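Local coordinates for protein N-acetylglucosamine-6-phosphate deacetylase (Mycobacterium smegmatis, PDB 6FV4) that probably removes the acetyl group from N-acetylglucosamine-6-phosphate, as a metal-dependent hydrolase of the NagA family, at residues D22-G27 with G34-A39. The protein carries 1 engineered substitution. Sequence-based numbering, arbitrary orientation.
With CD (cadmium ion), chain I.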
loop_
_atom_site.group_PDB
_atom_site.type_symbol
_atom_site.label_atom_id
_atom_site.label_comp_id
_atom_site.label_asym_id
_atom_site.label_seq_id
_atom_site.Cartn_x
_atom_site.Cartn_y
_atom_site.Cartn_z
ATOM N N ASP B 22 -35.500 -2.785 0.401
ATOM C CA ASP B 22 -34.967 -3.484 1.564
ATOM C C ASP B 22 -33.702 -2.820 2.097
ATOM O O ASP B 22 -33.467 -2.825 3.311
ATOM C CB ASP B 22 -34.681 -4.941 1.206
ATOM C CG ASP B 22 -35.803 -5.875 1.612
ATOM O OD1 ASP B 22 -36.920 -5.389 1.903
ATOM O OD2 ASP B 22 -35.567 -7.104 1.636
ATOM N N THR B 23 -32.875 -2.254 1.209
ATOM C CA THR B 23 -31.629 -1.596 1.600
ATOM C C THR B 23 -31.429 -0.338 0.769
ATOM O O THR B 23 -31.474 -0.410 -0.460
ATOM C CB THR B 23 -30.411 -2.501 1.394
ATOM O OG1 THR B 23 -30.571 -3.728 2.122
ATOM C CG2 THR B 23 -29.162 -1.785 1.864
ATOM N N VAL B 24 -31.191 0.798 1.429
ATOM C CA VAL B 24 -30.871 2.047 0.741
ATOM C C VAL B 24 -29.530 2.551 1.256
ATOM O O VAL B 24 -29.388 2.857 2.449
ATOM C CB VAL B 24 -31.960 3.113 0.928
ATOM C CG1 VAL B 24 -31.532 4.408 0.265
ATOM C CG2 VAL B 24 -33.285 2.631 0.346
ATOM N N LEU B 25 -28.550 2.630 0.363
ATOM C CA LEU B 25 -27.262 3.234 0.663
ATOM C C LEU B 25 -27.283 4.669 0.154
ATOM O O LEU B 25 -27.580 4.913 -1.019
ATOM C CB LEU B 25 -26.122 2.427 0.041
ATOM C CG LEU B 25 -25.848 1.190 0.906
ATOM C CD1 LEU B 25 -26.418 -0.043 0.253
ATOM C CD2 LEU B 25 -24.372 1.020 1.169
ATOM N N THR B 26 -27.022 5.617 1.052
ATOM C CA THR B 26 -27.132 7.029 0.720
ATOM C C THR B 26 -25.803 7.642 0.328
ATOM O O THR B 26 -25.780 8.759 -0.199
ATOM C CB THR B 26 -27.706 7.812 1.914
ATOM O OG1 THR B 26 -26.701 7.937 2.925
ATOM C CG2 THR B 26 -28.902 7.084 2.502
ATOM N N GLY B 27 -24.699 6.947 0.566
ATOM C CA GLY B 27 -23.372 7.502 0.432
ATOM C C GLY B 27 -22.652 7.617 1.758
ATOM O O GLY B 27 -21.417 7.552 1.790
ATOM N N GLY B 34 -35.210 1.068 3.828
ATOM C CA GLY B 34 -35.062 2.476 3.550
ATOM C C GLY B 34 -36.186 2.996 2.678
ATOM O O GLY B 34 -36.922 2.241 2.042
ATOM N N TRP B 35 -36.289 4.317 2.642
ATOM C CA TRP B 35 -37.297 4.947 1.815
ATOM C C TRP B 35 -36.782 6.302 1.375
ATOM O O TRP B 35 -35.971 6.928 2.065
ATOM C CB TRP B 35 -38.643 5.063 2.555
ATOM C CG TRP B 35 -38.631 5.932 3.776
ATOM C CD1 TRP B 35 -38.521 5.522 5.073
ATOM C CD2 TRP B 35 -38.751 7.360 3.815
ATOM N NE1 TRP B 35 -38.562 6.602 5.914
ATOM C CE2 TRP B 35 -38.707 7.744 5.170
ATOM C CE3 TRP B 35 -38.896 8.352 2.834
ATOM C CZ2 TRP B 35 -38.789 9.075 5.574
ATOM C CZ3 TRP B 35 -38.979 9.673 3.234
ATOM C CH2 TRP B 35 -38.928 10.024 4.596
ATOM N N LEU B 36 -37.255 6.738 0.203
ATOM C CA LEU B 36 -36.888 8.011 -0.386
ATOM C C LEU B 36 -38.124 8.660 -0.965
ATOM O O LEU B 36 -38.963 7.995 -1.580
ATOM C CB LEU B 36 -35.870 7.880 -1.527
ATOM C CG LEU B 36 -34.530 7.192 -1.384
ATOM C CD1 LEU B 36 -34.674 5.769 -1.855
ATOM C CD2 LEU B 36 -33.524 7.953 -2.240
ATOM N N GLU B 37 -38.199 9.971 -0.810
ATOM C CA GLU B 37 -39.250 10.773 -1.406
ATOM C C GLU B 37 -38.658 11.642 -2.491
ATOM O O GLU B 37 -37.704 12.381 -2.240
ATOM C CB GLU B 37 -39.912 11.649 -0.361
ATOM C CG GLU B 37 -41.326 11.954 -0.612
ATOM C CD GLU B 37 -41.758 12.967 0.382
ATOM O OE1 GLU B 37 -41.671 12.652 1.587
ATOM O OE2 GLU B 37 -42.122 14.090 -0.022
ATOM N N ILE B 38 -39.245 11.571 -3.678
ATOM C CA ILE B 38 -38.747 12.249 -4.864
ATOM C C ILE B 38 -39.791 13.270 -5.281
ATOM O O ILE B 38 -40.986 12.956 -5.326
ATOM C CB ILE B 38 -38.471 11.249 -6.006
ATOM C CG1 ILE B 38 -37.458 10.180 -5.574
ATOM C CG2 ILE B 38 -38.029 11.974 -7.270
ATOM C CD1 ILE B 38 -36.164 10.734 -5.075
ATOM N N ALA B 39 -39.352 14.491 -5.567
ATOM C CA ALA B 39 -40.221 15.504 -6.161
ATOM C C ALA B 39 -39.503 16.068 -7.368
ATOM O O ALA B 39 -38.369 16.546 -7.245
ATOM C CB ALA B 39 -40.567 16.627 -5.179
HETATM CD CD CD I . -44.066 14.092 1.581
HETATM O O HOH W 1 -45.765 15.526 0.170
#
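In the small beta domain that amidohydrolases such as NagA carry beside their barrel, Val24 packs against Gly34 and Leu36 where strands 23-25 and 34-39 meet at 61°, their axes approaching to 6.2 Å. No hydrogen bond joins the two segments, so the contact is apolar packing of side chain on backbone and side chain. The branched valine suits this place because its two methyls serve different partners. CG2 lies over the start of the other strand, 3.7 Å from Gly34 CA; because glycine has no side chain, the methyl can sit directly on the backbone there, with Val24 CA 5.1 Å from Gly34 CA. CG1, anti to the backbone N (chi1 177°), meets one branch of Leu36, its CD1, at 4.0 Å, the two side chains crossing at a slant. Leucine suits its position because its long branched chain reaches across to Val24 with CD1 while also touching Leu365. Farther along, Glu37 belongs to a separate metal site: its carboxylate binds a cadmium ion through both oxygens, OE2 at 2.5 Å and OE1 at 2.8 Å, and a water is a further ligand. Strand 34-39 runs between strands 16-21 and 42-48, with Trp35 touching side chains of both, whereas strand 23-25 lays Leu25 on helix 339-357; the Val24 contact therefore joins strand 23-25, with its neighbours 30-31 and 63-76, to the sheet that holds strand 34-39.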